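Local coordinates for genome packaging NTPase B204 (Sulfolobus turreted icosahedral virus 2, PDB 4KFU), which probably hydrolyses ATP to drive DNA packaging into the viral capsid, as a P-loop NTPase of the FtsK-HerA superfamily, at residues Y19-Y24 and V99-E104; Y24-L29 and Y36-H41. All coordinates share one frame; numbering follows the deposited sequence.

Contact 1: Y19-Y24 and V99-E104. With ACP (phosphomethylphosphonic acid adenylate ester), chain E.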
ATOM      1  N   TYR A  19       6.078   7.845  -5.954  1.00 24.56           N
ATOM      2  CA  TYR A  19       7.303   7.729  -6.742  1.00 24.90           C
ATOM      3  C   TYR A  19       8.023   6.445  -6.359  1.00 25.08           C
ATOM      4  O   TYR A  19       8.542   5.729  -7.213  1.00 23.79           O
ATOM      5  CB  TYR A  19       8.198   8.937  -6.480  1.00 29.99           C
ATOM      6  CG  TYR A  19       9.330   9.131  -7.472  1.00 32.71           C
ATOM      7  CD1 TYR A  19       9.137   9.863  -8.643  1.00 31.41           C
ATOM      8  CD2 TYR A  19      10.592   8.600  -7.230  1.00 29.33           C
ATOM      9  CE1 TYR A  19      10.173  10.055  -9.553  1.00 34.99           C
ATOM     10  CE2 TYR A  19      11.630   8.781  -8.131  1.00 31.23           C
ATOM     11  CZ  TYR A  19      11.413   9.511  -9.290  1.00 33.38           C
ATOM     12  OH  TYR A  19      12.441   9.691 -10.178  1.00 39.80           O
ATOM     13  N   LEU A  20       8.060   6.166  -5.059  1.00 24.13           N
ATOM     14  CA  LEU A  20       8.585   4.905  -4.540  1.00 25.24           C
ATOM     15  C   LEU A  20       7.860   3.688  -5.141  1.00 25.38           C
ATOM     16  O   LEU A  20       8.483   2.692  -5.521  1.00 24.01           O
ATOM     17  CB  LEU A  20       8.449   4.892  -3.011  1.00 22.54           C
ATOM     18  CG  LEU A  20       9.432   4.043  -2.211  1.00 29.98           C
ATOM     19  CD1 LEU A  20      10.860   4.389  -2.580  1.00 27.21           C
ATOM     20  CD2 LEU A  20       9.200   4.253  -0.709  1.00 23.91           C
ATOM     21  N   ILE A  21       6.535   3.760  -5.197  1.00 24.27           N
ATOM     22  CA  ILE A  21       5.749   2.678  -5.780  1.00 23.93           C
ATOM     23  C   ILE A  21       6.096   2.510  -7.258  1.00 26.46           C
ATOM     24  O   ILE A  21       6.351   1.386  -7.718  1.00 26.30           O
ATOM     25  CB  ILE A  21       4.237   2.925  -5.608  1.00 23.65           C
ATOM     26  CG1 ILE A  21       3.852   2.780  -4.130  1.00 24.67           C
ATOM     27  CG2 ILE A  21       3.429   1.949  -6.447  1.00 25.23           C
ATOM     28  CD1 ILE A  21       2.406   3.128  -3.820  1.00 23.15           C
ATOM     29  N   LYS A  22       6.133   3.627  -7.987  1.00 24.30           N
ATOM     30  CA  LYS A  22       6.318   3.590  -9.444  1.00 27.61           C
ATOM     31  C   LYS A  22       7.731   3.223  -9.866  1.00 29.13           C
ATOM     32  O   LYS A  22       7.921   2.578 -10.896  1.00 29.76           O
ATOM     33  CB  LYS A  22       5.942   4.939 -10.070  1.00 27.87           C
ATOM     34  CG  LYS A  22       4.470   5.324  -9.925  1.00 28.02           C
ATOM     35  CD  LYS A  22       4.278   6.822 -10.179  1.00 25.84           C
ATOM     36  CE  LYS A  22       2.871   7.281  -9.808  1.00 32.55           C
ATOM     37  NZ  LYS A  22       2.691   8.753  -9.989  1.00 30.96           N
ATOM     38  N   HIS A  23       8.726   3.632  -9.084  1.00 25.92           N
ATOM     39  CA  HIS A  23      10.116   3.495  -9.525  1.00 28.06           C
ATOM     40  C   HIS A  23      10.968   2.605  -8.634  1.00 30.04           C
ATOM     41  O   HIS A  23      12.161   2.456  -8.867  1.00 31.21           O
ATOM     42  CB  HIS A  23      10.771   4.864  -9.690  1.00 30.98           C
ATOM     43  CG  HIS A  23      10.121   5.713 -10.734  1.00 35.02           C
ATOM     44  ND1 HIS A  23       9.518   6.918 -10.446  1.00 35.20           N
ATOM     45  CD2 HIS A  23       9.979   5.530 -12.070  1.00 35.86           C
ATOM     46  CE1 HIS A  23       9.039   7.447 -11.561  1.00 37.09           C
ATOM     47  NE2 HIS A  23       9.301   6.622 -12.556  1.00 42.59           N
ATOM     48  N   TYR A  24      10.368   2.022  -7.605  1.00 29.33           N
ATOM     49  CA  TYR A  24      11.066   0.971  -6.886  1.00 27.62           C
ATOM     50  C   TYR A  24      10.255  -0.317  -6.822  1.00 33.10           C
ATOM     51  O   TYR A  24      10.670  -1.342  -7.367  1.00 34.51           O
ATOM     52  CB  TYR A  24      11.483   1.388  -5.478  1.00 29.41           C
ATOM     53  CG  TYR A  24      12.075   0.208  -4.754  1.00 33.88           C
ATOM     54  CD1 TYR A  24      13.328  -0.277  -5.100  1.00 39.08           C
ATOM     55  CD2 TYR A  24      11.367  -0.452  -3.765  1.00 29.33           C
ATOM     56  CE1 TYR A  24      13.872  -1.371  -4.461  1.00 40.92           C
ATOM     57  CE2 TYR A  24      11.901  -1.553  -3.122  1.00 37.15           C
ATOM     58  CZ  TYR A  24      13.155  -2.004  -3.474  1.00 39.77           C
ATOM     59  OH  TYR A  24      13.694  -3.095  -2.835  1.00 46.63           O
ATOM     60  N   VAL A  99       0.807  -8.973  -5.688  1.00 26.80           N
ATOM     61  CA  VAL A  99       0.686  -7.811  -4.822  1.00 22.34           C
ATOM     62  C   VAL A  99      -0.491  -6.904  -5.196  1.00 20.89           C
ATOM     63  O   VAL A  99      -0.586  -6.409  -6.330  1.00 19.87           O
ATOM     64  CB  VAL A  99       1.978  -6.987  -4.808  1.00 22.24           C
ATOM     65  CG1 VAL A  99       1.819  -5.838  -3.845  1.00 22.46           C
ATOM     66  CG2 VAL A  99       3.146  -7.876  -4.394  1.00 23.50           C
ATOM     67  N   LEU A 100      -1.400  -6.709  -4.242  1.00 17.21           N
ATOM     68  CA  LEU A 100      -2.481  -5.743  -4.400  1.00 17.40           C
ATOM     69  C   LEU A 100      -1.997  -4.371  -3.909  1.00 21.54           C
ATOM     70  O   LEU A 100      -1.735  -4.192  -2.716  1.00 18.39           O
ATOM     71  CB  LEU A 100      -3.713  -6.185  -3.604  1.00 16.39           C
ATOM     72  CG  LEU A 100      -4.924  -5.252  -3.659  1.00 19.76           C
ATOM     73  CD1 LEU A 100      -5.347  -4.968  -5.126  1.00 18.13           C
ATOM     74  CD2 LEU A 100      -6.114  -5.793  -2.831  1.00 17.06           C
ATOM     75  N   ILE A 101      -1.877  -3.419  -4.832  1.00 19.90           N
ATOM     76  CA  ILE A 101      -1.407  -2.072  -4.531  1.00 17.72           C
ATOM     77  C   ILE A 101      -2.555  -1.081  -4.420  1.00 20.60           C
ATOM     78  O   ILE A 101      -3.340  -0.900  -5.359  1.00 20.50           O
ATOM     79  CB  ILE A 101      -0.440  -1.565  -5.618  1.00 23.45           C
ATOM     80  CG1 ILE A 101       0.660  -2.600  -5.876  1.00 18.97           C
ATOM     81  CG2 ILE A 101       0.152  -0.206  -5.224  1.00 19.61           C
ATOM     82  CD1 ILE A 101       1.757  -2.123  -6.840  1.00 22.81           C
ATOM     83  N   ILE A 102      -2.647  -0.435  -3.264  1.00 17.87           N
ATOM     84  CA  ILE A 102      -3.753   0.465  -2.977  1.00 21.69           C
ATOM     85  C   ILE A 102      -3.232   1.842  -2.632  1.00 26.06           C
ATOM     86  O   ILE A 102      -2.831   2.099  -1.492  1.00 20.88           O
ATOM     87  CB  ILE A 102      -4.618  -0.051  -1.820  1.00 21.49           C
ATOM     88  CG1 ILE A 102      -4.941  -1.532  -2.033  1.00 25.63           C
ATOM     89  CG2 ILE A 102      -5.932   0.759  -1.703  1.00 22.22           C
ATOM     90  CD1 ILE A 102      -6.040  -2.029  -1.153  1.00 23.82           C
ATOM     91  N   ASP A 103      -3.215   2.731  -3.621  1.00 25.94           N
ATOM     92  CA  ASP A 103      -2.842   4.119  -3.341  1.00 24.33           C
ATOM     93  C   ASP A 103      -4.059   4.818  -2.754  1.00 25.91           C
ATOM     94  O   ASP A 103      -5.200   4.378  -2.981  1.00 33.47           O
ATOM     95  CB  ASP A 103      -2.315   4.828  -4.587  1.00 33.73           C
ATOM     96  CG  ASP A 103      -1.075   5.687  -4.289  1.00 36.12           C
ATOM     97  OD1 ASP A 103      -0.960   6.190  -3.142  1.00 31.53           O
ATOM     98  OD2 ASP A 103      -0.215   5.852  -5.192  1.00 31.39           O
ATOM     99  N   GLU A 104      -3.827   5.860  -1.957  1.00 28.40           N
ATOM    100  CA  GLU A 104      -4.910   6.514  -1.216  1.00 27.67           C
ATOM    101  C   GLU A 104      -5.721   5.491  -0.408  1.00 28.86           C
ATOM    102  O   GLU A 104      -6.957   5.455  -0.489  1.00 30.87           O
ATOM    103  CB  GLU A 104      -5.822   7.299  -2.174  1.00 33.60           C
ATOM    104  CG  GLU A 104      -5.081   8.269  -3.127  1.00 31.81           C
ATOM    105  CD  GLU A 104      -4.685   7.643  -4.480  1.00 38.04           C
ATOM    106  OE1 GLU A 104      -5.310   6.637  -4.912  1.00 34.03           O
ATOM    107  OE2 GLU A 104      -3.741   8.164  -5.127  1.00 37.26           O
TER
HETATM  108  PG  ACP E 301       0.106  12.819  -4.408  1.00 41.19           P
HETATM  109  O1G ACP E 301      -0.539  13.272  -3.011  1.00 35.10           O
HETATM  110  O2G ACP E 301      -0.191  11.255  -4.605  1.00 34.90           O
HETATM  111  O3G ACP E 301      -0.486  13.611  -5.517  1.00 41.84           O
HETATM  112  PB  ACP E 301       2.825  11.806  -3.566  1.00 29.20           P
HETATM  113  O1B ACP E 301       2.365  10.341  -4.038  1.00 27.79           O
HETATM  114  O2B ACP E 301       2.735  11.967  -2.104  1.00 31.47           O
HETATM  115  C3B ACP E 301       1.890  13.130  -4.380  1.00 31.54           C
HETATM  116  PA  ACP E 301       4.935  11.520  -5.439  1.00 30.37           P
HETATM  117  O1A ACP E 301       3.827  11.638  -6.460  1.00 33.53           O
HETATM  118  O2A ACP E 301       5.628  10.196  -5.195  1.00 27.52           O
HETATM  119  O3A ACP E 301       4.376  12.002  -4.000  1.00 28.35           O
HETATM  120  O5' ACP E 301       6.107  12.556  -5.818  1.00 25.79           O
HETATM  121  C5' ACP E 301       5.898  13.945  -6.062  1.00 32.35           C
HETATM  122  C4' ACP E 301       7.090  14.468  -6.873  1.00 30.16           C
HETATM  123  O4' ACP E 301       8.333  14.424  -6.158  1.00 32.51           O
HETATM  124  C3' ACP E 301       7.300  13.646  -8.136  1.00 34.27           C
HETATM  125  O3' ACP E 301       6.797  14.364  -9.270  1.00 46.45           O
HETATM  126  C2' ACP E 301       8.794  13.491  -8.286  1.00 34.15           C
HETATM  127  O2' ACP E 301       9.173  14.303  -9.391  1.00 35.44           O
HETATM  128  C1' ACP E 301       9.420  14.035  -7.009  1.00 28.71           C
HETATM  129  N9  ACP E 301      10.185  12.920  -6.391  1.00 27.83           N
HETATM  130  C8  ACP E 301       9.681  11.992  -5.554  1.00 28.97           C
HETATM  131  N7  ACP E 301      10.639  11.107  -5.166  1.00 26.86           N
HETATM  132  C5  ACP E 301      11.785  11.460  -5.775  1.00 27.87           C
HETATM  133  C6  ACP E 301      13.178  10.956  -5.804  1.00 27.38           C
HETATM  134  N6  ACP E 301      13.563   9.864  -5.107  1.00 23.00           N
HETATM  135  N1  ACP E 301      14.065  11.624  -6.575  1.00 33.55           N
HETATM  136  C2  ACP E 301      13.710  12.712  -7.287  1.00 32.90           C
HETATM  137  N3  ACP E 301      12.467  13.226  -7.304  1.00 31.80           N
HETATM  138  C4  ACP E 301      11.475  12.654  -6.579  1.00 27.57           C

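Contact 2: Y24-L29 and Y36-H41. With ZN (zinc ion), chain L.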
ATOM      1  N   TYR A  24      10.368   2.022  -7.605  1.00 29.33           N
ATOM      2  CA  TYR A  24      11.066   0.971  -6.886  1.00 27.62           C
ATOM      3  C   TYR A  24      10.255  -0.317  -6.822  1.00 33.10           C
ATOM      4  O   TYR A  24      10.670  -1.342  -7.367  1.00 34.51           O
ATOM      5  CB  TYR A  24      11.483   1.388  -5.478  1.00 29.41           C
ATOM      6  CG  TYR A  24      12.075   0.208  -4.754  1.00 33.88           C
ATOM      7  CD1 TYR A  24      13.328  -0.277  -5.100  1.00 39.08           C
ATOM      8  CD2 TYR A  24      11.367  -0.452  -3.765  1.00 29.33           C
ATOM      9  CE1 TYR A  24      13.872  -1.371  -4.461  1.00 40.92           C
ATOM     10  CE2 TYR A  24      11.901  -1.553  -3.122  1.00 37.15           C
ATOM     11  CZ  TYR A  24      13.155  -2.004  -3.474  1.00 39.77           C
ATOM     12  OH  TYR A  24      13.694  -3.095  -2.835  1.00 46.63           O
ATOM     13  N   PHE A  25       9.111  -0.271  -6.140  1.00 26.34           N
ATOM     14  CA  PHE A  25       8.301  -1.478  -5.959  1.00 26.85           C
ATOM     15  C   PHE A  25       7.845  -2.137  -7.267  1.00 27.60           C
ATOM     16  O   PHE A  25       8.114  -3.312  -7.482  1.00 31.95           O
ATOM     17  CB  PHE A  25       7.116  -1.207  -5.027  1.00 22.72           C
ATOM     18  CG  PHE A  25       7.522  -0.994  -3.584  1.00 23.69           C
ATOM     19  CD1 PHE A  25       7.944  -2.066  -2.806  1.00 22.54           C
ATOM     20  CD2 PHE A  25       7.492   0.277  -3.012  1.00 24.00           C
ATOM     21  CE1 PHE A  25       8.335  -1.884  -1.468  1.00 22.99           C
ATOM     22  CE2 PHE A  25       7.867   0.472  -1.669  1.00 25.62           C
ATOM     23  CZ  PHE A  25       8.292  -0.607  -0.901  1.00 19.69           C
ATOM     24  N   ILE A  26       7.164  -1.388  -8.129  1.00 25.83           N
ATOM     25  CA  ILE A  26       6.708  -1.929  -9.416  1.00 27.91           C
ATOM     26  C   ILE A  26       7.820  -2.533 -10.293  1.00 30.16           C
ATOM     27  O   ILE A  26       7.670  -3.662 -10.760  1.00 30.87           O
ATOM     28  CB  ILE A  26       5.839  -0.924 -10.206  1.00 25.86           C
ATOM     29  CG1 ILE A  26       4.453  -0.825  -9.566  1.00 20.52           C
ATOM     30  CG2 ILE A  26       5.738  -1.337 -11.683  1.00 23.89           C
ATOM     31  CD1 ILE A  26       3.637   0.342 -10.054  1.00 23.79           C
ATOM     32  N   PRO A  27       8.942  -1.805 -10.502  1.00 35.22           N
ATOM     33  CA  PRO A  27      10.044  -2.418 -11.255  1.00 30.85           C
ATOM     34  C   PRO A  27      10.564  -3.714 -10.632  1.00 35.43           C
ATOM     35  O   PRO A  27      10.822  -4.669 -11.372  1.00 34.24           O
ATOM     36  CB  PRO A  27      11.136  -1.346 -11.204  1.00 39.50           C
ATOM     37  CG  PRO A  27      10.382  -0.068 -11.097  1.00 35.65           C
ATOM     38  CD  PRO A  27       9.209  -0.380 -10.220  1.00 31.43           C
ATOM     39  N   VAL A  28      10.713  -3.752  -9.309  1.00 30.79           N
ATOM     40  CA  VAL A  28      11.258  -4.941  -8.645  1.00 32.76           C
ATOM     41  C   VAL A  28      10.314  -6.136  -8.764  1.00 36.61           C
ATOM     42  O   VAL A  28      10.747  -7.279  -8.963  1.00 35.56           O
ATOM     43  CB  VAL A  28      11.580  -4.679  -7.160  1.00 32.96           C
ATOM     44  CG1 VAL A  28      11.919  -5.975  -6.446  1.00 38.74           C
ATOM     45  CG2 VAL A  28      12.737  -3.700  -7.040  1.00 37.49           C
ATOM     46  N   LEU A  29       9.019  -5.864  -8.646  1.00 30.40           N
ATOM     47  CA  LEU A  29       8.022  -6.906  -8.815  1.00 33.63           C
ATOM     48  C   LEU A  29       8.122  -7.472 -10.216  1.00 32.52           C
ATOM     49  O   LEU A  29       8.312  -8.677 -10.385  1.00 32.68           O
ATOM     50  CB  LEU A  29       6.619  -6.363  -8.552  1.00 28.72           C
ATOM     51  CG  LEU A  29       6.413  -6.003  -7.085  1.00 25.53           C
ATOM     52  CD1 LEU A  29       5.027  -5.406  -6.850  1.00 23.95           C
ATOM     53  CD2 LEU A  29       6.642  -7.233  -6.228  1.00 28.22           C
ATOM     54  N   TYR A  36       0.777  -7.806 -10.354  1.00 24.96           N
ATOM     55  CA  TYR A  36       0.154  -6.850  -9.452  1.00 23.32           C
ATOM     56  C   TYR A  36      -1.181  -6.319  -9.955  1.00 25.68           C
ATOM     57  O   TYR A  36      -1.456  -6.288 -11.168  1.00 23.65           O
ATOM     58  CB  TYR A  36       1.112  -5.701  -9.088  1.00 28.84           C
ATOM     59  CG  TYR A  36       1.643  -4.908 -10.267  1.00 24.15           C
ATOM     60  CD1 TYR A  36       0.827  -4.018 -10.960  1.00 26.87           C
ATOM     61  CD2 TYR A  36       2.969  -5.022 -10.663  1.00 27.95           C
ATOM     62  CE1 TYR A  36       1.310  -3.285 -12.029  1.00 24.89           C
ATOM     63  CE2 TYR A  36       3.458  -4.293 -11.731  1.00 25.31           C
ATOM     64  CZ  TYR A  36       2.621  -3.429 -12.408  1.00 26.17           C
ATOM     65  OH  TYR A  36       3.102  -2.688 -13.466  1.00 25.37           O
ATOM     66  N   ILE A  37      -2.007  -5.918  -8.994  1.00 23.55           N
ATOM     67  CA  ILE A  37      -3.285  -5.275  -9.237  1.00 21.16           C
ATOM     68  C   ILE A  37      -3.244  -3.920  -8.538  1.00 23.63           C
ATOM     69  O   ILE A  37      -2.975  -3.853  -7.321  1.00 21.50           O
ATOM     70  CB  ILE A  37      -4.444  -6.103  -8.633  1.00 22.51           C
ATOM     71  CG1 ILE A  37      -4.405  -7.544  -9.150  1.00 22.96           C
ATOM     72  CG2 ILE A  37      -5.788  -5.450  -8.923  1.00 19.74           C
ATOM     73  CD1 ILE A  37      -5.332  -8.486  -8.405  1.00 23.82           C
ATOM     74  N   ILE A  38      -3.494  -2.839  -9.279  1.00 21.34           N
ATOM     75  CA  ILE A  38      -3.507  -1.513  -8.658  1.00 23.41           C
ATOM     76  C   ILE A  38      -4.914  -0.933  -8.512  1.00 27.47           C
ATOM     77  O   ILE A  38      -5.619  -0.710  -9.514  1.00 24.41           O
ATOM     78  CB  ILE A  38      -2.648  -0.501  -9.451  1.00 22.59           C
ATOM     79  CG1 ILE A  38      -1.235  -1.051  -9.678  1.00 22.36           C
ATOM     80  CG2 ILE A  38      -2.611   0.837  -8.731  1.00 22.16           C
ATOM     81  CD1 ILE A  38      -0.361  -0.155 -10.566  1.00 22.68           C
ATOM     82  N   ASP A  39      -5.307  -0.678  -7.264  1.00 19.90           N
ATOM     83  CA  ASP A  39      -6.564  -0.003  -6.934  1.00 25.21           C
ATOM     84  C   ASP A  39      -6.280   1.497  -6.932  1.00 26.41           C
ATOM     85  O   ASP A  39      -5.686   2.028  -5.984  1.00 26.27           O
ATOM     86  CB  ASP A  39      -7.060  -0.499  -5.565  1.00 23.05           C
ATOM     87  CG  ASP A  39      -8.315   0.220  -5.067  1.00 25.69           C
ATOM     88  OD1 ASP A  39      -9.042   0.840  -5.863  1.00 31.32           O
ATOM     89  OD2 ASP A  39      -8.587   0.169  -3.842  1.00 26.65           O
ATOM     90  N   ASP A  40      -6.696   2.168  -8.007  1.00 26.36           N
ATOM     91  CA  ASP A  40      -6.328   3.569  -8.299  1.00 24.36           C
ATOM     92  C   ASP A  40      -7.521   4.508  -8.074  1.00 30.32           C
ATOM     93  O   ASP A  40      -8.612   4.284  -8.615  1.00 31.68           O
ATOM     94  CB  ASP A  40      -5.866   3.652  -9.763  1.00 26.40           C
ATOM     95  CG  ASP A  40      -5.137   4.961 -10.109  1.00 27.71           C
ATOM     96  OD1 ASP A  40      -5.271   5.974  -9.384  1.00 29.44           O
ATOM     97  OD2 ASP A  40      -4.435   4.974 -11.141  1.00 31.07           O
ATOM     98  N   HIS A  41      -7.323   5.563  -7.291  1.00 25.80           N
ATOM     99  CA  HIS A  41      -8.419   6.472  -6.969  1.00 30.34           C
ATOM    100  C   HIS A  41      -8.277   7.858  -7.595  1.00 32.43           C
ATOM    101  O   HIS A  41      -9.173   8.698  -7.470  1.00 31.50           O
ATOM    102  CB  HIS A  41      -8.565   6.589  -5.447  1.00 31.66           C
ATOM    103  CG  HIS A  41      -8.702   5.261  -4.764  1.00 34.99           C
ATOM    104  ND1 HIS A  41      -7.630   4.599  -4.203  1.00 31.31           N
ATOM    105  CD2 HIS A  41      -9.774   4.455  -4.600  1.00 31.68           C
ATOM    106  CE1 HIS A  41      -8.046   3.451  -3.693  1.00 29.19           C
ATOM    107  NE2 HIS A  41      -9.344   3.335  -3.929  1.00 29.82           N
TER
HETATM  108 ZN    ZN L 308     -10.376   1.540  -4.038  0.76 24.04          ZN

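Contact 1: Y19-Y24 and V99-E104
Asp-103 OD2 is gripped by two hydroxyls, Ser-18 OG and Tyr-50 OH, while from the helix the CD1 methyl of Ile-21 comes within 4.0 Å of the same oxygen. The other oxygen, OD1, is hydrogen-bonded to Ser-136 OG and takes the backbone N-H of Glu-104 on its anti lone pair, at 3.1 Å and bent to 136°. With bonds at both oxygens, rotation of this buried carboxylate should be restricted. Beside it the contact is apolar: Ile-21 and Ile-101 slide past each other in opposite directions, CG2 to CG2 4.1 Å apart. In Ile-21, CG1 stands anti to the carbonyl carbon (chi1 -70°), and the extended chain carries CD1 to the aspartate. Two residues earlier, Tyr-19 holds the nucleotide by its ring and by its backbone N, modelled a doubtfully short 2.5 Å from ACP O2A. ACP C5 lies 3.4 Å above one face of that ring, offset toward the rim, and His-23 turns the edge of its imidazole, ND1 3.2 Å above the plane, to the opposite face. Asp-103, about 4 Å from the bound magnesium ion, follows directly on strand 98-102 next to Ser-18, consistent with a Walker B aspartate beside the P-loop.

Contact 2: Y24-L29 and Y36-H41
Ile-26 meets the strand with both branches of its side chain, on Tyr-36 and Ile-38. Its CB is directed toward the strand, and there the chain divides. The short branch, CG2, comes up against the far end of the Tyr-36 ring, 3.5 Å from OH and scarcely farther from CE2 and CZ. The long branch starts with CG1 anti to the carbonyl carbon (chi1 -74°), which brings that atom 4.2 Å above one face of the same ring, offset toward its rim. Isoleucine and tyrosine run at about a right angle to each other. The tip, CD1, continues past the tyrosine and meets Ile-38 CD1 tip to tip at 4.1 Å. One turn on, Leu-29 CD1 approaches the ring obliquely, 4.3 Å from Tyr-36 CD2. Although the tyrosine is buried, its hydroxyl is satisfied by a hydrogen bond to the carbonyl oxygen of Phe-53.

Farther along the strand the chemistry changes. Asp-39 binds the zinc ion with both oxygens, at 2.4 Å for OD1 and 2.3 Å for OD2, and His-41 adds NE2 at 2.1 Å; Asp-73 and His-108 complete the site. His-41 ND1, at the other side of the imidazole, is hydrogen-bonded to Glu-104 OE1, which probably helps fix the turn of the ring.

The axes of helix segment 24-29 and strand segment 36-40 run roughly antiparallel, at 155°, as befits the helix of a beta-alpha-beta crossover linking strands 6-10 and 35-40 of the P-loop NTPase sheet.

Contacts 1 and 2 set successive turns of helix 17-31 against neighbouring parallel strands, and their centres are only about 4 Å apart. The strands are joined by probable backbone hydrogen bonds, Ile-101 N to Ile-37 O at 2.8 Å and Ile-101 O to Asp-39 N at 2.7 Å. Ile-26 of contact 2 also touches Ile-21 and Ile-101 of contact 1, so the two apolar patches join. Strand 35-40 carries Asp-39 to zinc, while Asp-103, after strand 98-102, has its side chain about 4 Å from magnesium and about 9 Å from zinc. The side chain of Ile-26 remains about 11 Å from the nucleotide, whereas Tyr-19, near the start of the shared helix, lies against it.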